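Local coordinates for protein galactose-1-phosphate uridylyltransferase (Bacillus cereus, PDB 4QVU) that is of unknown function but has a HIT-like fold, binds zinc and may act as a UDP-glucose:hexose-1-phosphate uridylyltransferase, at residues Q61-E66 with H121-I126; D72-Y77 with N184-T189; S104-K109 with I127-V132; H111-G116 with C201-L206; E168-I173 with I216-P221. One frame throughout, in Å; residues are numbered along the deposited sequence.

Four of the five contacts follow one antiparallel sheet. Interactions 1 and 3 share strand 123-129, between strands 59-65 and 104-111; Q125 N bonds to Y108 O (2.8 Å). Strand 104-111 meets 203-211 through K109 N and L206 O (2.9 Å), leading to interaction 4, and N205 O with V220 N (2.9 Å) carries the sheet on to interaction 5. Interaction 2 joins the loop at 72-77 to helix 179-195 and touches the other four, as through E66 OE1 and Y77 OH (2.7 Å). The zinc ligands lie nearest interactions 2 and 5: the side chain of I171 is about 8 Å from that of E181, and the side chain of I186 about 14 Å from the zinc ion.

Interaction 1 of 5, residues Q61-E66 with H121-I126; sequences QTVLIE and HAHMQI
T62 and I126 form one end of this antiparallel strand pairing, and the carbonyl I126 O is gripped twice there. T62 N approaches I126 O nearly along the C=O axis (2.9 Å), while T62 OG1, placed by chi1 of 77° between the backbone N and carbonyl carbon, bonds to the same oxygen from a tilted direction (2.7 Å); W48 NE1 also bonds to this hydroxyl. The return bond from I126 N to T62 O is weak. Further along, L64 N and M124 O, and M124 N and L64 O, make a reciprocal pair at 2.8 Å each, and E66 N bonds to A122 O where the strand 59-65 has ended. The segment H121-Q125 reads His-Ala-His-Met-Gln, resembling the His-x-His-x-Gln sequence of galactose-1-phosphate uridylyltransferases in the HIT superfamily. Within it, H123 ND1 gives a bond to H121 O that lies in the imidazole plane, which should help to fix the rotation of the ring. The apolar contacts divide between the two faces. L64 CD1 reaches I126 CD1 (3.9 Å) on the face that also carries M124, a selenomethionine, and packs on helix 79-97. On the other face V63 CG1 nears H123 CB, and farther along I65 CG2 meets the H121 ring at NE2 (3.7 Å), whose own hydrogen bond goes to T67 O. The extended chain of E66 passes alongside A122, and its OE1 bonds to Y77 OH.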
# COMPACT_ATOMS: atom_id res chain seq x y z
N GLN A 61 8.48 5.38 -31.48
CA GLN A 61 9.57 5.57 -30.52
C GLN A 61 10.62 6.53 -31.06
O GLN A 61 11.03 6.42 -32.22
CB GLN A 61 10.23 4.22 -30.17
CG GLN A 61 9.29 3.26 -29.44
CD GLN A 61 9.90 1.90 -29.27
OE1 GLN A 61 9.47 0.93 -29.89
NE2 GLN A 61 10.93 1.80 -28.44
N THR A 62 11.01 7.50 -30.21
CA THR A 62 12.01 8.50 -30.58
C THR A 62 13.02 8.68 -29.45
O THR A 62 12.72 8.38 -28.29
CB THR A 62 11.36 9.85 -30.95
OG1 THR A 62 10.97 10.55 -29.78
CG2 THR A 62 10.20 9.72 -31.93
N VAL A 63 14.22 9.17 -29.79
CA VAL A 63 15.32 9.42 -28.85
C VAL A 63 15.72 10.91 -28.94
O VAL A 63 15.82 11.46 -30.04
CB VAL A 63 16.52 8.47 -29.12
CG1 VAL A 63 17.72 8.81 -28.25
CG2 VAL A 63 16.12 7.01 -28.92
N LEU A 64 15.96 11.54 -27.78
CA LEU A 64 16.35 12.95 -27.71
C LEU A 64 17.75 13.08 -27.10
O LEU A 64 17.91 12.98 -25.88
CB LEU A 64 15.30 13.73 -26.90
CG LEU A 64 15.23 15.24 -27.14
CD1 LEU A 64 13.81 15.76 -26.95
CD2 LEU A 64 16.19 15.99 -26.24
N ILE A 65 18.77 13.30 -27.95
CA ILE A 65 20.17 13.49 -27.53
C ILE A 65 20.29 14.92 -26.99
O ILE A 65 19.93 15.87 -27.68
CB ILE A 65 21.17 13.17 -28.68
CG1 ILE A 65 21.22 11.66 -28.99
CG2 ILE A 65 22.58 13.66 -28.39
CD1 ILE A 65 20.13 11.13 -29.87
N GLU A 66 20.75 15.05 -25.74
CA GLU A 66 20.83 16.30 -24.97
C GLU A 66 22.10 17.13 -25.23
O GLU A 66 22.10 18.32 -24.92
CB GLU A 66 20.80 15.98 -23.47
CG GLU A 66 19.67 15.07 -23.02
CD GLU A 66 19.73 14.60 -21.58
OE1 GLU A 66 20.54 15.13 -20.78
OE2 GLU A 66 18.93 13.69 -21.24
N HIS A 121 25.38 7.73 -23.69
CA HIS A 121 25.21 9.15 -24.02
C HIS A 121 24.01 9.73 -23.24
O HIS A 121 23.09 8.98 -22.92
CB HIS A 121 24.99 9.30 -25.53
CG HIS A 121 25.44 10.60 -26.11
ND1 HIS A 121 26.56 10.68 -26.93
CD2 HIS A 121 24.91 11.84 -25.98
CE1 HIS A 121 26.67 11.95 -27.26
NE2 HIS A 121 25.70 12.69 -26.72
N ALA A 122 24.04 11.04 -22.91
CA ALA A 122 22.96 11.71 -22.18
C ALA A 122 21.76 11.92 -23.09
O ALA A 122 21.83 12.71 -24.04
CB ALA A 122 23.44 13.04 -21.61
N HIS A 123 20.68 11.16 -22.86
CA HIS A 123 19.50 11.23 -23.72
C HIS A 123 18.17 11.08 -22.95
O HIS A 123 18.15 10.58 -21.82
CB HIS A 123 19.59 10.13 -24.80
CG HIS A 123 19.47 8.75 -24.24
ND1 HIS A 123 20.54 8.14 -23.62
CD2 HIS A 123 18.40 7.92 -24.20
CE1 HIS A 123 20.09 6.96 -23.20
NE2 HIS A 123 18.81 6.79 -23.53
N MSE A 124 17.08 11.50 -23.61
CA MSE A 124 15.69 11.38 -23.17
C MSE A 124 14.90 10.61 -24.22
O MSE A 124 15.44 10.32 -25.29
CB MSE A 124 15.03 12.74 -22.89
CG MSE A 124 15.70 13.55 -21.79
SE MSE A 124 14.72 15.17 -21.39
CE MSE A 124 13.35 14.40 -20.32
N GLN A 125 13.64 10.29 -23.93
CA GLN A 125 12.80 9.57 -24.87
C GLN A 125 11.40 10.13 -24.94
O GLN A 125 10.81 10.48 -23.91
CB GLN A 125 12.72 8.08 -24.50
CG GLN A 125 14.00 7.30 -24.77
CD GLN A 125 13.88 5.88 -24.29
OE1 GLN A 125 14.59 5.47 -23.37
NE2 GLN A 125 12.95 5.12 -24.86
N ILE A 126 10.87 10.18 -26.16
CA ILE A 126 9.50 10.57 -26.50
C ILE A 126 8.89 9.37 -27.24
O ILE A 126 9.41 8.96 -28.29
CB ILE A 126 9.40 11.91 -27.28
CG1 ILE A 126 9.90 13.09 -26.43
CG2 ILE A 126 7.96 12.15 -27.74
CD1 ILE A 126 10.18 14.45 -27.18

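Interaction 2 of 5, residues D72-Y77 with N184-T189; sequences DHIATY and NYIQQT
Q187 swings CG anti to the backbone nitrogen (chi1 -169°) and stays extended at chi2 (177°), which carries its amide off helix 179-195 to the loop that holds I74 and Y77. There Q187 NE2 divides its two hydrogens between two carbonyls: I74 O, met almost head-on along the C=O bond (2.8 Å), and Y77 O, reached from a tilt (2.8 Å). Both oxygens lie close to the plane of the amide, so the pair of bonds should fix the rotation of that group. The loop is itself a tight turn: residues 74-76 have helical backbone angles and H73 O accepts bonds from both T76 N and Y77 N. In this HIT-like fold the contact ties the loop between strand 59-65 and helix 79-97 to a helix of the C-terminal half. Next to these bonds, I74 CG2 rests on Q187 CA (3.7 Å) and the two side chains run antiparallel past one another. I74 CD1 comes near I186 CG2 (4.4 Å), and both isoleucines also pack on L206 of strand 203-211 and M82 of helix 79-97. H73 O lies over the centre of one face of the Y77 ring.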
# COMPACT_ATOMS: atom_id res chain seq x y z
N ASP A 72 29.01 15.38 -20.23
CA ASP A 72 27.94 16.21 -19.65
C ASP A 72 26.61 15.47 -19.47
O ASP A 72 26.28 14.55 -20.22
CB ASP A 72 27.70 17.45 -20.52
CG ASP A 72 28.70 18.57 -20.33
OD1 ASP A 72 29.88 18.28 -20.06
OD2 ASP A 72 28.30 19.75 -20.49
N HIS A 73 25.84 15.94 -18.46
CA HIS A 73 24.50 15.49 -18.06
C HIS A 73 23.78 16.66 -17.31
O HIS A 73 24.38 17.74 -17.19
CB HIS A 73 24.55 14.19 -17.24
CG HIS A 73 25.26 14.29 -15.93
ND1 HIS A 73 26.64 14.31 -15.85
CD2 HIS A 73 24.76 14.28 -14.67
CE1 HIS A 73 26.93 14.36 -14.56
NE2 HIS A 73 25.83 14.34 -13.82
N ILE A 74 22.51 16.46 -16.84
CA ILE A 74 21.66 17.49 -16.19
C ILE A 74 22.42 18.23 -15.06
O ILE A 74 22.38 19.47 -15.05
CB ILE A 74 20.33 16.89 -15.66
CG1 ILE A 74 19.40 16.53 -16.84
CG2 ILE A 74 19.61 17.85 -14.69
CD1 ILE A 74 18.07 15.89 -16.50
N ALA A 75 23.11 17.52 -14.14
CA ALA A 75 23.84 18.12 -13.02
C ALA A 75 24.99 19.07 -13.46
O ALA A 75 25.30 20.02 -12.73
CB ALA A 75 24.42 17.03 -12.14
N THR A 76 25.60 18.84 -14.65
CA THR A 76 26.73 19.60 -15.19
C THR A 76 26.27 20.80 -16.07
O THR A 76 26.90 21.86 -15.96
CB THR A 76 27.62 18.65 -16.02
OG1 THR A 76 28.18 17.69 -15.13
CG2 THR A 76 28.77 19.35 -16.73
N TYR A 77 25.21 20.65 -16.91
CA TYR A 77 24.72 21.67 -17.87
C TYR A 77 24.60 23.09 -17.31
O TYR A 77 24.21 23.27 -16.15
CB TYR A 77 23.32 21.32 -18.43
CG TYR A 77 23.20 19.99 -19.16
CD1 TYR A 77 24.26 19.50 -19.93
CD2 TYR A 77 22.00 19.29 -19.17
CE1 TYR A 77 24.15 18.29 -20.60
CE2 TYR A 77 21.88 18.08 -19.85
CZ TYR A 77 22.96 17.58 -20.56
OH TYR A 77 22.86 16.38 -21.22
N ASN A 184 15.10 24.53 -13.67
CA ASN A 184 16.00 24.80 -12.55
C ASN A 184 15.74 23.83 -11.39
O ASN A 184 16.70 23.33 -10.81
CB ASN A 184 15.87 26.25 -12.07
CG ASN A 184 16.86 26.60 -10.97
OD1 ASN A 184 18.08 26.49 -11.14
ND2 ASN A 184 16.34 27.04 -9.83
N TYR A 185 14.45 23.57 -11.08
CA TYR A 185 14.03 22.66 -10.01
C TYR A 185 14.42 21.22 -10.34
O TYR A 185 14.84 20.49 -9.43
CB TYR A 185 12.52 22.77 -9.75
CG TYR A 185 12.14 23.85 -8.76
CD1 TYR A 185 12.43 25.19 -9.01
CD2 TYR A 185 11.45 23.53 -7.59
CE1 TYR A 185 12.09 26.18 -8.09
CE2 TYR A 185 11.09 24.52 -6.68
CZ TYR A 185 11.42 25.84 -6.93
OH TYR A 185 11.06 26.83 -6.04
N ILE A 186 14.32 20.81 -11.63
CA ILE A 186 14.74 19.46 -12.05
C ILE A 186 16.24 19.34 -11.80
O ILE A 186 16.67 18.42 -11.11
CB ILE A 186 14.36 19.14 -13.52
CG1 ILE A 186 12.83 19.09 -13.71
CG2 ILE A 186 15.00 17.82 -13.97
CD1 ILE A 186 12.39 19.09 -15.17
N GLN A 187 17.04 20.30 -12.31
CA GLN A 187 18.49 20.30 -12.18
C GLN A 187 18.93 20.21 -10.72
O GLN A 187 19.78 19.38 -10.42
CB GLN A 187 19.11 21.53 -12.84
CG GLN A 187 20.63 21.40 -12.95
CD GLN A 187 21.28 22.55 -13.67
OE1 GLN A 187 21.02 23.72 -13.40
NE2 GLN A 187 22.21 22.21 -14.54
N GLN A 188 18.34 21.01 -9.81
CA GLN A 188 18.71 20.99 -8.39
C GLN A 188 18.32 19.67 -7.73
O GLN A 188 19.14 19.11 -7.00
CB GLN A 188 18.09 22.17 -7.61
CG GLN A 188 18.63 23.55 -8.01
CD GLN A 188 20.14 23.62 -8.00
OE1 GLN A 188 20.80 23.51 -9.04
NE2 GLN A 188 20.73 23.74 -6.81
N THR A 189 17.11 19.15 -8.01
CA THR A 189 16.66 17.88 -7.44
C THR A 189 17.58 16.76 -7.93
O THR A 189 17.97 15.94 -7.11
CB THR A 189 15.17 17.61 -7.76
OG1 THR A 189 14.37 18.74 -7.40
CG2 THR A 189 14.65 16.36 -7.03

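Interaction 3 of 5, residues S104-K109 with I127-V132; sequences SVILYK and IGMKYV
S104 faces M129 and, beyond the end of the strand, V132, and its N, O and OG all find partners there. S104 O takes the bond from M129 N (2.9 Å); the opposite bond, S104 N to M129 O, is straight but weak at 3.5 Å. Its hydroxyl, tucked back over its own main chain (chi1 76°), lets S104 OG donate to V132 O (2.6 Å) and accepts a bond from Y134 N, so one small side chain fastens the chain just after strand 123-129. I106 and I127 form the next hydrogen-bonded pair: N to O in both directions at 2.9 Å, with I127 N lying in the carbonyl plane of I106. These strands, 104-111 and 123-129, make a beta hairpin in the middle of the sheet of this HIT-like fold. The non-hydrogen-bonded pair between, V105 and G128, turns its polar atoms outward, V105 N to Q97 OE1, V105 O to W93 NE1, and G128 to F60 on the neighbouring strand. V105 CG2 packs on G128 CA (3.8 Å). On the face bearing I106 and M129, the selenomethionine bends at chi3 and sets its CE against I106 CD1 (3.6 Å). I127 CD1 comes to the edge of the Y108 ring at CE1, in the ring plane. A neighbouring subunit packs on this face, its Y232 on I106 and its I234 on M129.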
# COMPACT_ATOMS: atom_id res chain seq x y z
N SER A 104 -1.98 9.13 -26.43
CA SER A 104 -1.10 9.87 -25.53
C SER A 104 0.36 9.74 -25.98
O SER A 104 0.70 8.84 -26.75
CB SER A 104 -1.25 9.40 -24.08
OG SER A 104 -0.61 8.16 -23.85
N VAL A 105 1.21 10.65 -25.50
CA VAL A 105 2.64 10.71 -25.79
C VAL A 105 3.40 10.85 -24.46
O VAL A 105 3.09 11.73 -23.66
CB VAL A 105 2.98 11.85 -26.80
CG1 VAL A 105 4.48 12.05 -26.92
CG2 VAL A 105 2.37 11.58 -28.17
N ILE A 106 4.38 9.96 -24.23
CA ILE A 106 5.22 9.93 -23.04
C ILE A 106 6.54 10.64 -23.31
O ILE A 106 7.15 10.42 -24.36
CB ILE A 106 5.45 8.46 -22.59
CG1 ILE A 106 4.21 7.89 -21.88
CG2 ILE A 106 6.70 8.34 -21.71
CD1 ILE A 106 4.34 6.43 -21.44
N LEU A 107 6.98 11.44 -22.34
CA LEU A 107 8.27 12.13 -22.25
C LEU A 107 8.92 11.70 -20.93
O LEU A 107 8.34 11.91 -19.85
CB LEU A 107 8.14 13.66 -22.37
CG LEU A 107 9.39 14.52 -22.03
CD1 LEU A 107 10.55 14.27 -22.98
CD2 LEU A 107 9.07 15.98 -22.02
N TYR A 108 10.09 11.04 -21.02
CA TYR A 108 10.79 10.55 -19.84
C TYR A 108 12.29 10.39 -20.11
O TYR A 108 12.73 10.41 -21.27
CB TYR A 108 10.17 9.21 -19.35
CG TYR A 108 10.60 7.96 -20.10
CD1 TYR A 108 10.07 7.66 -21.35
CD2 TYR A 108 11.47 7.05 -19.52
CE1 TYR A 108 10.45 6.51 -22.04
CE2 TYR A 108 11.85 5.88 -20.19
CZ TYR A 108 11.33 5.62 -21.45
OH TYR A 108 11.70 4.47 -22.11
N LYS A 109 13.07 10.25 -19.03
CA LYS A 109 14.52 10.08 -19.05
C LYS A 109 14.94 8.93 -18.14
O LYS A 109 14.30 8.69 -17.11
CB LYS A 109 15.23 11.38 -18.61
CG LYS A 109 16.74 11.29 -18.73
CD LYS A 109 17.50 12.47 -18.17
CE LYS A 109 18.97 12.18 -18.36
NZ LYS A 109 19.83 13.29 -17.89
N ILE A 127 7.84 8.77 -26.65
CA ILE A 127 7.14 7.62 -27.21
C ILE A 127 5.67 7.98 -27.42
O ILE A 127 4.95 8.25 -26.46
CB ILE A 127 7.29 6.35 -26.31
CG1 ILE A 127 8.78 6.05 -25.99
CG2 ILE A 127 6.59 5.13 -26.95
CD1 ILE A 127 9.00 5.09 -24.91
N GLY A 128 5.27 7.99 -28.68
CA GLY A 128 3.89 8.22 -29.10
C GLY A 128 3.18 6.88 -29.07
O GLY A 128 3.69 5.90 -29.62
N MSE A 129 2.04 6.80 -28.37
CA MSE A 129 1.32 5.54 -28.24
C MSE A 129 -0.08 5.68 -28.83
O MSE A 129 -0.85 6.54 -28.42
CB MSE A 129 1.27 5.09 -26.78
CG MSE A 129 2.66 4.91 -26.18
SE MSE A 129 2.65 4.25 -24.38
CE MSE A 129 1.55 5.64 -23.53
N LYS A 130 -0.37 4.81 -29.82
CA LYS A 130 -1.62 4.81 -30.59
C LYS A 130 -2.84 4.43 -29.74
O LYS A 130 -3.90 5.02 -29.95
CB LYS A 130 -1.52 3.84 -31.78
N TYR A 131 -2.72 3.46 -28.81
CA TYR A 131 -3.90 3.02 -28.06
C TYR A 131 -3.75 3.13 -26.53
O TYR A 131 -4.69 2.78 -25.82
CB TYR A 131 -4.23 1.55 -28.41
CG TYR A 131 -4.38 1.28 -29.89
CD1 TYR A 131 -5.40 1.89 -30.63
CD2 TYR A 131 -3.54 0.39 -30.55
CE1 TYR A 131 -5.55 1.65 -31.99
CE2 TYR A 131 -3.68 0.14 -31.92
CZ TYR A 131 -4.69 0.77 -32.63
OH TYR A 131 -4.85 0.53 -33.98
N VAL A 132 -2.60 3.60 -26.02
CA VAL A 132 -2.41 3.68 -24.57
C VAL A 132 -2.42 5.14 -24.11
O VAL A 132 -1.78 6.00 -24.72
CB VAL A 132 -1.10 2.95 -24.12
CG1 VAL A 132 -0.94 3.00 -22.60
CG2 VAL A 132 -1.09 1.50 -24.59

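Interaction 4 of 5, residues H111-G116 with C201-L206; sequences HGPFSG and CSSYNL
H111 pairs with Y204 in an antiparallel bridge where strand 104-111 ends against strand 203-211, joining the two halves of the HIT-like fold. H111 N and Y204 O, and Y204 N and H111 O, each bond at 2.9 Å. Along the histidine side chain, CB sits over one face of the Y204 ring, 3.7 Å from its centroid, a CH-pi contact. With CG anti to the backbone N (chi1 -178°), the imidazole then runs on past Y204 CE2, which CG touches (3.4 Å), and the planes, only 21° apart, are offset so far that little of one ring lies over the other. ND1 passes close to the same carbon and makes a weak, bent bond to S202 O (3.3 Å), which lies near the imidazole plane; CE1 also leans on that carbonyl. At the tip NE2 comes near H73 CD2, while Y204 OH bonds to K109 NZ. Beyond H111 the chain folds into a type I turn from G112 to S115, braced internally by S115 OG bonding to G112 O. The turn packs on S203, where the glycine sits close against the serine side chain. S203 OG, beside P113 CD, receives the F114 backbone N-H at 3.1 Å.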
# COMPACT_ATOMS: atom_id res chain seq x y z
N HIS A 111 18.68 7.58 -16.35
CA HIS A 111 20.08 7.91 -16.08
C HIS A 111 20.66 6.93 -15.09
O HIS A 111 20.07 6.70 -14.04
CB HIS A 111 20.22 9.35 -15.56
CG HIS A 111 21.64 9.77 -15.31
ND1 HIS A 111 22.27 9.51 -14.10
CD2 HIS A 111 22.50 10.43 -16.11
CE1 HIS A 111 23.49 10.01 -14.21
NE2 HIS A 111 23.68 10.57 -15.41
N GLY A 112 21.82 6.37 -15.43
CA GLY A 112 22.53 5.43 -14.57
C GLY A 112 22.24 3.97 -14.87
O GLY A 112 21.29 3.66 -15.61
N PRO A 113 23.03 3.04 -14.28
CA PRO A 113 22.85 1.62 -14.62
C PRO A 113 21.63 0.96 -13.95
O PRO A 113 21.37 -0.22 -14.24
CB PRO A 113 24.14 0.98 -14.10
CG PRO A 113 24.59 1.87 -12.99
CD PRO A 113 24.21 3.25 -13.42
N PHE A 114 20.88 1.68 -13.08
CA PHE A 114 19.73 1.07 -12.39
C PHE A 114 18.41 1.78 -12.72
O PHE A 114 17.43 1.59 -12.00
CB PHE A 114 19.95 1.06 -10.87
CG PHE A 114 21.25 0.41 -10.46
CD1 PHE A 114 21.50 -0.93 -10.75
CD2 PHE A 114 22.21 1.12 -9.76
CE1 PHE A 114 22.71 -1.53 -10.37
CE2 PHE A 114 23.41 0.52 -9.37
CZ PHE A 114 23.65 -0.81 -9.68
N SER A 115 18.37 2.50 -13.86
CA SER A 115 17.18 3.23 -14.34
C SER A 115 16.38 2.42 -15.36
O SER A 115 15.16 2.60 -15.46
CB SER A 115 17.58 4.57 -14.95
OG SER A 115 18.48 4.43 -16.04
N GLY A 116 17.06 1.55 -16.11
CA GLY A 116 16.46 0.73 -17.16
C GLY A 116 16.73 1.24 -18.56
O GLY A 116 16.05 0.84 -19.51
N CYS A 201 23.50 8.68 -5.35
CA CYS A 201 22.61 7.64 -5.84
C CYS A 201 22.96 7.14 -7.28
O CYS A 201 22.56 6.02 -7.62
CB CYS A 201 21.17 8.13 -5.77
SG CYS A 201 19.93 6.85 -6.05
N SER A 202 23.68 7.94 -8.10
CA SER A 202 24.18 7.63 -9.46
C SER A 202 23.07 7.36 -10.52
O SER A 202 23.34 7.57 -11.70
CB SER A 202 25.12 6.42 -9.46
OG SER A 202 24.44 5.17 -9.38
N SER A 203 21.87 6.85 -10.12
CA SER A 203 20.77 6.55 -11.05
C SER A 203 19.47 7.25 -10.67
O SER A 203 19.11 7.32 -9.49
CB SER A 203 20.50 5.05 -11.13
OG SER A 203 21.62 4.32 -11.61
N TYR A 204 18.72 7.70 -11.70
CA TYR A 204 17.42 8.32 -11.53
C TYR A 204 16.62 8.25 -12.81
O TYR A 204 17.15 7.95 -13.88
CB TYR A 204 17.54 9.80 -11.07
CG TYR A 204 18.14 10.74 -12.10
CD1 TYR A 204 17.34 11.42 -13.01
CD2 TYR A 204 19.52 10.98 -12.13
CE1 TYR A 204 17.89 12.28 -13.96
CE2 TYR A 204 20.07 11.86 -13.06
CZ TYR A 204 19.26 12.50 -13.98
OH TYR A 204 19.79 13.37 -14.91
N ASN A 205 15.34 8.61 -12.70
CA ASN A 205 14.41 8.73 -13.81
C ASN A 205 13.67 10.04 -13.74
O ASN A 205 13.36 10.53 -12.65
CB ASN A 205 13.38 7.60 -13.80
CG ASN A 205 13.83 6.24 -14.21
OD1 ASN A 205 13.69 5.29 -13.46
ND2 ASN A 205 14.21 6.06 -15.45
N LEU A 206 13.35 10.59 -14.92
CA LEU A 206 12.45 11.73 -15.04
C LEU A 206 11.22 11.25 -15.72
O LEU A 206 11.34 10.52 -16.70
CB LEU A 206 13.02 12.95 -15.79
CG LEU A 206 14.32 13.61 -15.34
CD1 LEU A 206 14.57 14.83 -16.19
CD2 LEU A 206 14.28 14.02 -13.87

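Interaction 5 of 5, residues E168-I173 with I216-P221; sequences EFNIII and ICKVVP
K218 reaches E168, just before the facing strand, and N170 within it with a single ammonium group. Its NZ forms a salt bridge to E168 OE1 (2.9 Å), which it meets on the anti side of the carboxylate and out of its plane, and a bond to N170 OD1 (2.7 Å) that runs along a lone pair in the amide plane. The lysine leaves the strand extended and then folds back at chi3 (-77°) and chi4 (-75°), which lets the amine lie between the two acceptors; N142 O is its third partner. In turn, the E168 carboxylate accepts I163 N at OE1 and I164 N at OE2, and N170 ND2 bonds to N157 OD1 and S159 OG, so the buried ammonium probably sits among firmly placed groups. Behind it the antiparallel backbones zip up with reciprocal bonds, F169 N to V219 O (2.8 Å) and V219 N to F169 O (2.7 Å), and likewise between I171 and C217. I172 CG1 packs on I216 CG1 (4.0 Å) on the same face as the lysine. On the other face I171 CD1 lies against V219 CG2 (3.8 Å), and F169 CE2 meets P221 CG nearly at right angles. That second face is roofed by helix 179-195, whose Y185 and L182 pack on I171 and I193 on V219, while strands 154-159 and 203-211 flank the pair within the sheet.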
# COMPACT_ATOMS: atom_id res chain seq x y z
N GLU A 168 9.89 9.78 -4.41
CA GLU A 168 9.44 10.41 -5.65
C GLU A 168 9.28 11.89 -5.41
O GLU A 168 8.57 12.28 -4.48
CB GLU A 168 8.13 9.77 -6.18
CG GLU A 168 8.29 8.30 -6.54
CD GLU A 168 7.04 7.55 -6.96
OE1 GLU A 168 5.95 8.16 -6.98
OE2 GLU A 168 7.15 6.33 -7.24
N PHE A 169 10.00 12.71 -6.19
CA PHE A 169 9.96 14.17 -6.11
C PHE A 169 9.10 14.71 -7.23
O PHE A 169 9.38 14.45 -8.40
CB PHE A 169 11.38 14.77 -6.15
CG PHE A 169 12.36 14.22 -5.13
CD1 PHE A 169 12.30 14.63 -3.80
CD2 PHE A 169 13.35 13.34 -5.51
CE1 PHE A 169 13.21 14.14 -2.86
CE2 PHE A 169 14.27 12.86 -4.57
CZ PHE A 169 14.20 13.27 -3.26
N ASN A 170 8.03 15.42 -6.88
CA ASN A 170 7.08 15.98 -7.84
C ASN A 170 7.28 17.47 -7.96
O ASN A 170 7.25 18.19 -6.96
CB ASN A 170 5.64 15.65 -7.43
CG ASN A 170 5.42 14.17 -7.20
OD1 ASN A 170 5.49 13.35 -8.12
ND2 ASN A 170 5.20 13.80 -5.96
N ILE A 171 7.55 17.91 -9.19
CA ILE A 171 7.75 19.32 -9.53
C ILE A 171 6.57 19.71 -10.42
O ILE A 171 6.43 19.16 -11.52
CB ILE A 171 9.13 19.57 -10.18
CG1 ILE A 171 10.26 18.84 -9.43
CG2 ILE A 171 9.38 21.05 -10.28
CD1 ILE A 171 11.58 18.87 -10.10
N ILE A 172 5.68 20.58 -9.92
CA ILE A 172 4.46 20.98 -10.63
C ILE A 172 4.47 22.48 -10.96
O ILE A 172 4.78 23.30 -10.09
CB ILE A 172 3.17 20.63 -9.79
CG1 ILE A 172 3.18 19.19 -9.19
CG2 ILE A 172 1.87 20.89 -10.55
CD1 ILE A 172 3.63 19.09 -7.77
N ILE A 173 4.11 22.83 -12.21
CA ILE A 173 3.89 24.20 -12.71
C ILE A 173 2.45 24.24 -13.23
O ILE A 173 1.94 23.23 -13.72
CB ILE A 173 4.92 24.75 -13.74
CG1 ILE A 173 5.01 23.88 -15.02
CG2 ILE A 173 6.28 24.98 -13.08
CD1 ILE A 173 5.77 24.50 -16.19
N ILE A 216 3.86 18.35 -14.88
CA ILE A 216 4.49 17.70 -13.74
C ILE A 216 5.70 16.91 -14.18
O ILE A 216 5.64 16.15 -15.15
CB ILE A 216 3.49 16.76 -13.00
CG1 ILE A 216 2.18 17.50 -12.62
CG2 ILE A 216 4.16 16.09 -11.77
CD1 ILE A 216 1.01 16.62 -12.16
N CYS A 217 6.80 17.05 -13.42
CA CYS A 217 7.97 16.23 -13.60
C CYS A 217 8.21 15.45 -12.32
O CYS A 217 8.50 16.05 -11.28
CB CYS A 217 9.20 17.02 -14.02
SG CYS A 217 10.67 15.97 -14.21
N LYS A 218 8.10 14.13 -12.41
CA LYS A 218 8.39 13.27 -11.28
C LYS A 218 9.84 12.79 -11.42
O LYS A 218 10.20 12.18 -12.43
CB LYS A 218 7.40 12.11 -11.19
CG LYS A 218 7.57 11.24 -9.95
CD LYS A 218 6.61 10.07 -9.92
CE LYS A 218 5.20 10.44 -9.51
NZ LYS A 218 5.10 10.70 -8.05
N VAL A 219 10.68 13.16 -10.44
CA VAL A 219 12.10 12.80 -10.33
C VAL A 219 12.16 11.62 -9.37
O VAL A 219 11.73 11.75 -8.22
CB VAL A 219 13.02 13.98 -9.88
CG1 VAL A 219 14.48 13.64 -10.11
CG2 VAL A 219 12.66 15.29 -10.59
N VAL A 220 12.62 10.45 -9.86
CA VAL A 220 12.63 9.22 -9.07
C VAL A 220 14.06 8.65 -8.92
O VAL A 220 14.60 8.14 -9.91
CB VAL A 220 11.68 8.15 -9.71
CG1 VAL A 220 11.55 6.90 -8.83
CG2 VAL A 220 10.30 8.72 -10.02
N PRO A 221 14.67 8.66 -7.71
CA PRO A 221 15.97 7.99 -7.54
C PRO A 221 15.83 6.48 -7.76
O PRO A 221 14.79 5.89 -7.44
CB PRO A 221 16.37 8.32 -6.10
CG PRO A 221 15.44 9.40 -5.65
CD PRO A 221 14.19 9.19 -6.42